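Local coordinates for ThreeFoil (Artificial gene, PDB 3PG0), which probably binds sugars as a designed, three-fold symmetric beta-trefoil built on the ricin-type lectin pattern, and carries a bound sodium ion, at residues 33-38 / 139-144; 39-44 / 61-66; 118-123 / 157-162. One frame throughout, in Å; residues are numbered along the deposited sequence. Where two conformers were deposited one is given.

Contact 1. Residues 33-38 / 139-144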
loop_
_atom_site.group_PDB
_atom_site.type_symbol
_atom_site.label_atom_id
_atom_site.label_comp_id
_atom_site.label_asym_id
_atom_site.label_seq_id
_atom_site.Cartn_x
_atom_site.Cartn_y
_atom_site.Cartn_z
ATOM N N ALA A 33 -0.033 6.994 6.223
ATOM C CA ALA A 33 -0.862 7.939 5.472
ATOM C C ALA A 33 -0.758 9.334 6.070
ATOM O O ALA A 33 -0.783 9.513 7.298
ATOM C CB ALA A 33 -2.312 7.475 5.437
ATOM N N ARG A 34 -0.657 10.329 5.196
ATOM C CA ARG A 34 -0.427 11.701 5.642
ATOM C C ARG A 34 -1.584 12.237 6.469
ATOM O O ARG A 34 -1.374 12.942 7.460
ATOM C CB ARG A 34 -0.180 12.600 4.435
ATOM C CG ARG A 34 0.114 14.038 4.794
ATOM C CD ARG A 34 0.533 14.853 3.580
ATOM N NE ARG A 34 0.882 16.216 3.988
ATOM C CZ ARG A 34 1.396 17.139 3.178
ATOM N NH1 ARG A 34 1.626 16.858 1.905
ATOM N NH2 ARG A 34 1.688 18.348 3.646
ATOM N N HIS A 35 -2.806 11.911 6.066
ATOM C CA HIS A 35 -3.968 12.469 6.753
ATOM C C HIS A 35 -4.140 11.885 8.152
ATOM O O HIS A 35 -4.481 12.598 9.082
ATOM C CB HIS A 35 -5.247 12.282 5.915
ATOM C CG HIS A 35 -5.766 10.874 5.906
ATOM N ND1 HIS A 35 -4.984 9.791 5.561
ATOM C CD2 HIS A 35 -6.987 10.373 6.217
ATOM C CE1 HIS A 35 -5.705 8.685 5.646
ATOM N NE2 HIS A 35 -6.925 9.014 6.040
ATOM N N SER A 36 -3.877 10.590 8.309
ATOM C CA SER A 36 -4.278 9.897 9.531
ATOM C C SER A 36 -3.107 9.575 10.438
ATOM O O SER A 36 -3.286 9.391 11.650
ATOM C CB SER A 36 -4.980 8.587 9.185
ATOM O OG SER A 36 -4.057 7.704 8.563
ATOM N N GLY A 37 -1.913 9.492 9.855
ATOM C CA GLY A 37 -0.727 9.086 10.593
ATOM C C GLY A 37 -0.763 7.603 10.945
ATOM O O GLY A 37 0.048 7.112 11.748
ATOM N N LYS A 38 -1.683 6.883 10.311
ATOM C CA LYS A 38 -1.838 5.451 10.536
ATOM C C LYS A 38 -1.233 4.627 9.392
ATOM O O LYS A 38 -1.057 5.125 8.275
ATOM C CB LYS A 38 -3.309 5.112 10.775
ATOM C CG LYS A 38 -3.859 5.832 12.026
ATOM C CD LYS A 38 -5.288 5.446 12.339
ATOM C CE LYS A 38 -5.766 6.167 13.592
ATOM N NZ LYS A 38 -7.137 5.754 13.972
ATOM N N ALA A 139 -10.867 9.253 3.015
ATOM C CA ALA A 139 -10.010 9.953 3.971
ATOM C C ALA A 139 -10.445 9.717 5.412
ATOM O O ALA A 139 -10.304 10.594 6.267
ATOM C CB ALA A 139 -9.949 11.464 3.659
ATOM N N SER A 140 -10.974 8.527 5.679
ATOM C CA SER A 140 -11.268 8.123 7.048
ATOM C C SER A 140 -9.974 8.052 7.836
ATOM O O SER A 140 -8.960 7.591 7.315
ATOM C CB SER A 140 -11.930 6.743 7.065
ATOM O OG SER A 140 -12.040 6.267 8.405
ATOM N N THR A 141 -10.009 8.475 9.099
ATOM C CA THR A 141 -8.841 8.354 9.960
ATOM C C THR A 141 -9.028 7.201 10.952
ATOM O O THR A 141 -8.229 7.027 11.868
ATOM C CB THR A 141 -8.565 9.662 10.717
ATOM O OG1 THR A 141 -9.740 10.040 11.460
ATOM C CG2 THR A 141 -8.191 10.771 9.730
ATOM N N SER A 142 -10.075 6.405 10.749
ATOM C CA SER A 142 -10.385 5.307 11.664
ATOM C C SER A 142 -9.492 4.092 11.470
ATOM O O SER A 142 -9.124 3.755 10.349
ATOM C CB SER A 142 -11.842 4.877 11.485
ATOM O OG SER A 142 -12.716 5.940 11.808
ATOM N N ASP A 143 -9.164 3.423 12.569
ATOM C CA ASP A 143 -8.552 2.106 12.484
ATOM C C ASP A 143 -9.479 1.223 11.652
ATOM O O ASP A 143 -10.700 1.220 11.867
ATOM C CB ASP A 143 -8.421 1.474 13.872
ATOM C CG ASP A 143 -7.244 2.003 14.666
ATOM O OD1 ASP A 143 -6.291 2.541 14.071
ATOM O OD2 ASP A 143 -7.275 1.860 15.911
ATOM N N GLY A 144 -8.917 0.491 10.694
ATOM C CA GLY A 144 -9.711 -0.437 9.905
ATOM C C GLY A 144 -10.308 0.149 8.636
ATOM O O GLY A 144 -10.982 -0.566 7.881
#
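Two surface loops of the beta-trefoil meet where His35 and Lys38, in the turn between strands 28-33 and 39-42, reach the loop 139-144, chiefly its backbone carbonyls. His35 NE2 donates to Ser140 O at 2.8 Å, coming from above that carbonyl plane with an N-H...O angle of 150°. CG of His35 sits between the backbone N and the carbonyl carbon (chi1 74°), which folds the ring back over Ser36 CB and turns the CD2 edge to Ala139 O, 3.3 Å away. Thr141 CG2 comes obliquely to the ring, 3.7 Å from His35 CD2, and also rests on Ser36 CB. This surface contact of the beta-trefoil joins the turn after strand 28-33 to the loop after strand 133-136, about a hundred residues on. At the other end the Lys38 chain, extended beyond CG in the conformer described, carries NZ to Thr141 O, which it meets in the carbonyl plane at 2.7 Å. The same ammonium forms a salt bridge to Asp143 OD1 whose hydrogen bond is weak (3.3 Å), the side chains crossing at about a right angle; OD1 also accepts from Ser57 N. Each loop is braced by an ST turn: Ser36 OG accepts from Lys38 N at 3.1 Å, and Ser140 OG from Ser142 N. Gln55 of strand 53-56 bonds to Ser36 OG and, through NE2, to the carbonyls of Ser140 and Ser142.

Contact 2. Residues 39-44 / 61-66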
loop_
_atom_site.group_PDB
_atom_site.type_symbol
_atom_site.label_atom_id
_atom_site.label_comp_id
_atom_site.label_asym_id
_atom_site.label_seq_id
_atom_site.Cartn_x
_atom_site.Cartn_y
_atom_site.Cartn_z
ATOM N N ALA A 39 -0.912 3.372 9.687
ATOM C CA ALA A 39 -0.033 2.571 8.852
ATOM C C ALA A 39 -0.751 1.611 7.912
ATOM O O ALA A 39 -1.840 1.114 8.212
ATOM C CB ALA A 39 0.950 1.780 9.760
ATOM N N LEU A 40 -0.110 1.346 6.780
ATOM C CA LEU A 40 -0.538 0.310 5.858
ATOM C C LEU A 40 -0.401 -1.058 6.527
ATOM O O LEU A 40 0.685 -1.438 6.977
ATOM C CB LEU A 40 0.315 0.382 4.593
ATOM C CG LEU A 40 -0.155 -0.415 3.378
ATOM C CD1 LEU A 40 -1.448 0.188 2.820
ATOM C CD2 LEU A 40 0.955 -0.405 2.325
ATOM N N ASP A 41 -1.503 -1.803 6.569
ATOM C CA ASP A 41 -1.636 -2.925 7.486
ATOM C C ASP A 41 -2.361 -4.097 6.816
ATOM O O ASP A 41 -3.407 -3.907 6.196
ATOM C CB ASP A 41 -2.409 -2.401 8.708
ATOM C CG ASP A 41 -2.695 -3.469 9.755
ATOM O OD1 ASP A 41 -3.335 -4.499 9.437
ATOM O OD2 ASP A 41 -2.317 -3.247 10.919
ATOM N N VAL A 42 -1.804 -5.308 6.926
ATOM C CA VAL A 42 -2.549 -6.489 6.470
ATOM C C VAL A 42 -3.419 -7.003 7.614
ATOM O O VAL A 42 -2.919 -7.410 8.670
ATOM C CB VAL A 42 -1.643 -7.627 5.980
ATOM C CG1 VAL A 42 -2.500 -8.817 5.528
ATOM C CG2 VAL A 42 -0.742 -7.146 4.832
ATOM N N GLU A 43 -4.721 -7.001 7.367
ATOM C CA GLU A 43 -5.735 -7.129 8.403
ATOM C C GLU A 43 -5.565 -8.369 9.283
ATOM O O GLU A 43 -5.572 -9.508 8.794
ATOM C CB GLU A 43 -7.126 -7.103 7.770
ATOM C CG GLU A 43 -8.248 -7.107 8.783
ATOM C CD GLU A 43 -9.588 -6.863 8.137
ATOM O OE1 GLU A 43 -9.842 -7.442 7.059
ATOM O OE2 GLU A 43 -10.382 -6.087 8.704
ATOM N N ASN A 44 -5.401 -8.122 10.582
ATOM C CA ASN A 44 -5.330 -9.173 11.594
ATOM C C ASN A 44 -4.174 -10.151 11.395
ATOM O O ASN A 44 -4.202 -11.284 11.897
ATOM C CB ASN A 44 -6.667 -9.902 11.708
ATOM C CG ASN A 44 -7.783 -8.982 12.195
ATOM O OD1 ASN A 44 -7.552 -8.094 13.021
ATOM N ND2 ASN A 44 -8.989 -9.181 11.679
ATOM N N GLY A 61 3.823 -4.307 14.382
ATOM C CA GLY A 61 3.510 -5.659 13.959
ATOM C C GLY A 61 4.168 -5.964 12.623
ATOM O O GLY A 61 4.316 -5.074 11.780
ATOM N N ASP A 62 4.574 -7.216 12.421
ATOM C CA ASP A 62 5.179 -7.591 11.144
ATOM C C ASP A 62 4.197 -7.425 9.986
ATOM O O ASP A 62 4.610 -7.336 8.829
ATOM C CB ASP A 62 5.669 -9.046 11.164
ATOM C CG ASP A 62 6.918 -9.238 12.005
ATOM O OD1 ASP A 62 7.530 -8.247 12.450
ATOM O OD2 ASP A 62 7.300 -10.406 12.199
ATOM N N ASN A 63 2.901 -7.402 10.294
ATOM C CA ASN A 63 1.877 -7.195 9.264
ATOM C C ASN A 63 1.731 -5.720 8.883
ATOM O O ASN A 63 0.868 -5.355 8.074
ATOM C CB ASN A 63 0.522 -7.760 9.724
ATOM C CG ASN A 63 0.012 -7.096 10.983
ATOM O OD1 ASN A 63 0.700 -7.047 12.002
ATOM N ND2 ASN A 63 -1.209 -6.586 10.923
ATOM N N GLN A 64 2.590 -4.883 9.459
ATOM C CA GLN A 64 2.593 -3.446 9.185
ATOM C C GLN A 64 3.965 -3.028 8.686
ATOM O O GLN A 64 4.274 -1.839 8.633
ATOM C CB GLN A 64 2.277 -2.661 10.451
ATOM C CG GLN A 64 0.992 -3.065 11.131
ATOM C CD GLN A 64 0.705 -2.207 12.334
ATOM O OE1 GLN A 64 1.573 -2.033 13.202
ATOM N NE2 GLN A 64 -0.509 -1.650 12.395
ATOM N N GLN A 65 4.796 -4.008 8.340
ATOM C CA GLN A 65 6.120 -3.722 7.813
ATOM C C GLN A 65 6.244 -4.277 6.410
ATOM O O GLN A 65 5.802 -5.397 6.138
ATOM C CB GLN A 65 7.201 -4.335 8.702
ATOM C CG GLN A 65 7.138 -3.877 10.134
ATOM C CD GLN A 65 8.267 -4.455 10.959
ATOM O OE1 GLN A 65 9.374 -4.658 10.461
ATOM N NE2 GLN A 65 7.990 -4.727 12.231
ATOM N N TRP A 66 6.848 -3.488 5.524
ATOM C CA TRP A 66 6.859 -3.785 4.105
ATOM C C TRP A 66 8.265 -3.689 3.554
ATOM O O TRP A 66 8.987 -2.731 3.829
ATOM C CB TRP A 66 5.949 -2.796 3.359
ATOM C CG TRP A 66 4.513 -2.879 3.821
ATOM C CD1 TRP A 66 3.942 -2.230 4.891
ATOM C CD2 TRP A 66 3.484 -3.682 3.242
ATOM N NE1 TRP A 66 2.616 -2.586 5.002
ATOM C CE2 TRP A 66 2.307 -3.466 3.992
ATOM C CE3 TRP A 66 3.435 -4.551 2.144
ATOM C CZ2 TRP A 66 1.099 -4.097 3.685
ATOM C CZ3 TRP A 66 2.234 -5.176 1.837
ATOM C CH2 TRP A 66 1.085 -4.951 2.606
HETATM O O HOH W 1 3.095 0.131 7.259
#
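With CG of Asn63 set between its backbone N and carbonyl carbon (chi1 61°), the amide folds toward strand 39-42, and ND2 donates to Val42 O at 2.9 Å. The carbonyl of Asn63 answers on the same residue, accepting from Val42 N at 2.9 Å in a nearly straight bond (173°). Val42 is therefore held through both its backbone N and O by one residue of the 3-10 turn 62-63. Trp66 CG lies beside its backbone N, away from the carbonyl carbon (chi1 -61°), and this carries the indole across to Leu40. There NE1 donates to Leu40 O at 3.0 Å: the oxygen lies in the ring plane, but the N-H comes from above the carbonyl plane. The same carbonyl takes a second bond from water 1, which also donates to Gln64 O, so the water bridges the two segments. Leu40 CD2 sits over one face of the indole, 4.0 Å from the centroid of the five-membered ring, a CH-pi contact. Val42 CG2 approaches the ring obliquely, 3.6 Å from Trp66 CH2. The Gln64 chain extends beyond CG, and NE2 donates to Ser57 O and probably to Asp41 OD2, whose position is less sure; amide and carboxylate planes are almost perpendicular. Asp41 OD1 and Asn44 N both bond to a buffer molecule, in a pocket perhaps related to sugar binding. Strand 39-42 pairs antiparallel with 53-56, while Trp66 packs its indole on Leu31 of strand 28-33 and on Leu78 and Ala80 of strand 75-80.

Contact 3. Residues 118-123 / 157-162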
loop_
_atom_site.group_PDB
_atom_site.type_symbol
_atom_site.label_atom_id
_atom_site.label_comp_id
_atom_site.label_asym_id
_atom_site.label_seq_id
_atom_site.Cartn_x
_atom_site.Cartn_y
_atom_site.Cartn_z
ATOM N N LEU A 118 6.714 13.197 -4.046
ATOM C CA LEU A 118 5.819 14.340 -4.219
ATOM C C LEU A 118 6.463 15.689 -3.899
ATOM O O LEU A 118 5.860 16.740 -4.143
ATOM C CB LEU A 118 4.543 14.166 -3.393
ATOM C CG LEU A 118 3.712 12.952 -3.807
ATOM C CD1 LEU A 118 2.612 12.654 -2.784
ATOM C CD2 LEU A 118 3.118 13.154 -5.212
ATOM N N GLY A 119 7.672 15.660 -3.352
ATOM C CA GLY A 119 8.463 16.869 -3.202
ATOM C C GLY A 119 8.570 17.414 -1.791
ATOM O O GLY A 119 9.375 18.313 -1.534
ATOM N N ASP A 120 7.765 16.874 -0.878
ATOM C CA ASP A 120 7.722 17.374 0.497
ATOM C C ASP A 120 7.876 16.279 1.560
ATOM O O ASP A 120 7.411 16.434 2.693
ATOM C CB ASP A 120 6.440 18.187 0.743
ATOM C CG ASP A 120 5.190 17.496 0.213
ATOM O OD1 ASP A 120 5.260 16.291 -0.114
ATOM O OD2 ASP A 120 4.134 18.160 0.127
ATOM N N GLY A 121 8.539 15.185 1.197
ATOM C CA GLY A 121 8.777 14.091 2.126
ATOM C C GLY A 121 7.738 12.990 2.013
ATOM O O GLY A 121 7.816 11.976 2.707
ATOM N N TYR A 122 6.767 13.193 1.130
ATOM C CA TYR A 122 5.697 12.220 0.918
ATOM C C TYR A 122 5.786 11.599 -0.465
ATOM O O TYR A 122 6.400 12.168 -1.369
ATOM C CB TYR A 122 4.325 12.878 1.105
ATOM C CG TYR A 122 4.071 13.299 2.534
ATOM C CD1 TYR A 122 3.589 12.391 3.475
ATOM C CD2 TYR A 122 4.328 14.596 2.941
ATOM C CE1 TYR A 122 3.381 12.774 4.795
ATOM C CE2 TYR A 122 4.121 14.989 4.249
ATOM C CZ TYR A 122 3.647 14.086 5.169
ATOM O OH TYR A 122 3.444 14.507 6.466
ATOM N N TYR A 123 5.163 10.431 -0.617
ATOM C CA TYR A 123 5.085 9.720 -1.899
ATOM C C TYR A 123 3.648 9.382 -2.252
ATOM O O TYR A 123 2.802 9.226 -1.375
ATOM C CB TYR A 123 5.834 8.387 -1.814
ATOM C CG TYR A 123 7.323 8.516 -1.704
ATOM C CD1 TYR A 123 8.131 8.349 -2.816
ATOM C CD2 TYR A 123 7.920 8.799 -0.493
ATOM C CE1 TYR A 123 9.503 8.460 -2.719
ATOM C CE2 TYR A 123 9.293 8.914 -0.384
ATOM C CZ TYR A 123 10.077 8.741 -1.499
ATOM O OH TYR A 123 11.444 8.862 -1.391
ATOM N N ASN A 157 -4.991 11.675 2.049
ATOM C CA ASN A 157 -5.279 10.246 2.194
ATOM C C ASN A 157 -4.712 9.421 1.035
ATOM O O ASN A 157 -4.905 8.208 0.973
ATOM C CB ASN A 157 -6.789 10.012 2.318
ATOM C CG ASN A 157 -7.559 10.536 1.117
ATOM O OD1 ASN A 157 -7.422 11.710 0.740
ATOM N ND2 ASN A 157 -8.362 9.669 0.498
ATOM N N GLN A 158 -4.007 10.105 0.137
ATOM C CA GLN A 158 -3.362 9.484 -1.026
ATOM C C GLN A 158 -1.852 9.720 -0.996
ATOM O O GLN A 158 -1.152 9.506 -1.996
ATOM C CB GLN A 158 -3.908 10.094 -2.309
ATOM C CG GLN A 158 -5.413 10.095 -2.407
ATOM C CD GLN A 158 -5.849 10.555 -3.768
ATOM O OE1 GLN A 158 -5.572 11.698 -4.153
ATOM N NE2 GLN A 158 -6.498 9.665 -4.526
ATOM N N GLN A 159 -1.363 10.226 0.134
ATOM C CA GLN A 159 0.054 10.526 0.302
ATOM C C GLN A 159 0.601 9.716 1.464
ATOM O O GLN A 159 -0.071 9.568 2.493
ATOM C CB GLN A 159 0.251 12.018 0.563
ATOM C CG GLN A 159 -0.272 12.917 -0.545
ATOM C CD GLN A 159 -0.009 14.379 -0.249
ATOM O OE1 GLN A 159 1.085 14.747 0.187
ATOM N NE2 GLN A 159 -1.014 15.220 -0.471
ATOM N N TRP A 160 1.816 9.196 1.295
ATOM C CA TRP A 160 2.375 8.216 2.217
ATOM C C TRP A 160 3.795 8.600 2.601
ATOM O O TRP A 160 4.608 8.965 1.737
ATOM C CB TRP A 160 2.356 6.810 1.574
ATOM C CG TRP A 160 0.975 6.359 1.253
ATOM C CD1 TRP A 160 0.267 6.630 0.110
ATOM C CD2 TRP A 160 0.101 5.596 2.098
ATOM N NE1 TRP A 160 -0.992 6.074 0.191
ATOM C CE2 TRP A 160 -1.119 5.435 1.399
ATOM C CE3 TRP A 160 0.236 5.027 3.375
ATOM C CZ2 TRP A 160 -2.199 4.721 1.924
ATOM C CZ3 TRP A 160 -0.846 4.322 3.905
ATOM C CH2 TRP A 160 -2.051 4.173 3.169
ATOM N N ARG A 161 4.093 8.525 3.893
ATOM C CA ARG A 161 5.458 8.708 4.367
ATOM C C ARG A 161 6.067 7.315 4.397
ATOM O O ARG A 161 5.487 6.393 4.989
ATOM C CB ARG A 161 5.466 9.336 5.767
ATOM C CG ARG A 161 6.791 9.937 6.171
ATOM C CD ARG A 161 6.640 10.876 7.371
ATOM N NE ARG A 161 6.469 10.159 8.635
ATOM C CZ ARG A 161 5.332 10.107 9.326
ATOM N NH1 ARG A 161 4.251 10.738 8.884
ATOM N NH2 ARG A 161 5.275 9.428 10.467
ATOM N N LEU A 162 7.210 7.148 3.731
ATOM C CA LEU A 162 7.954 5.894 3.790
ATOM C C LEU A 162 9.001 6.001 4.888
ATOM O O LEU A 162 10.027 6.663 4.712
ATOM C CB LEU A 162 8.634 5.581 2.454
ATOM C CG LEU A 162 7.859 4.767 1.412
ATOM C CD1 LEU A 162 6.443 5.263 1.243
ATOM C CD2 LEU A 162 8.602 4.786 0.077
HETATM O O HOH W 2 8.671 9.511 2.941
#
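Tyr123 and Trp160 form a single antiparallel hydrogen-bonded pair, their CA atoms 5.2 Å apart. Tyr123 N donates to Trp160 O and Trp160 N to Tyr123 O, each at 2.8 Å. Water 2 continues the link beyond the pair, donating to Gly121 O and accepting from Leu162 N. The Tyr123 ring receives Leu162 CD2, in one of the two conformers of Leu162, over one face, 4.2 Å from the ring centroid and 13° off its normal: a CH-pi contact. Tyr122 instead crosses Gln159 at about a right angle, its CB 3.9 Å from Gln159 OE1, and the ring plane is almost perpendicular to the amide. Arg161 CB lies 4.1 Å from Tyr122 CE1. Leu118 CD1 packs against the extended Gln159 chain at CG, 3.7 Å away, and so helps cover its aliphatic part; the amide end bonds through OE1 to Arg34. The contact joins the outermost strands of the six-stranded antiparallel sheet, 123-127 and 160-164, by a single bridge, consistent with closure of the six-stranded barrel of a beta-trefoil. Strand 160-164 pairs on its other side with 28-33, and the Trp160 indole packs on Leu31, Ala33 and Val136 while NE1 bonds to Leu134 O.

In the fold
Along the chain, contact 2 is nested inside the loop closed by contact 1, while contacts 1 and 3 interleave. Between centres the distances are about 14 Å (1 and 2), 13 Å (1 and 3) and 18 Å (2 and 3). Strand 28-33 connects all three: it runs into the turn of contact 1, lies against the indole of contact 2, and pairs with strand 160-164 of contact 3. Direct touches join them too. His35 ND1 packs on Asn157 CA between contacts 1 and 3, and Leu40 CD1 on Trp160 CH2 between contacts 2 and 3. The first and last parts of the chain are thus locked together, consistent with a closed, three-fold symmetric trefoil.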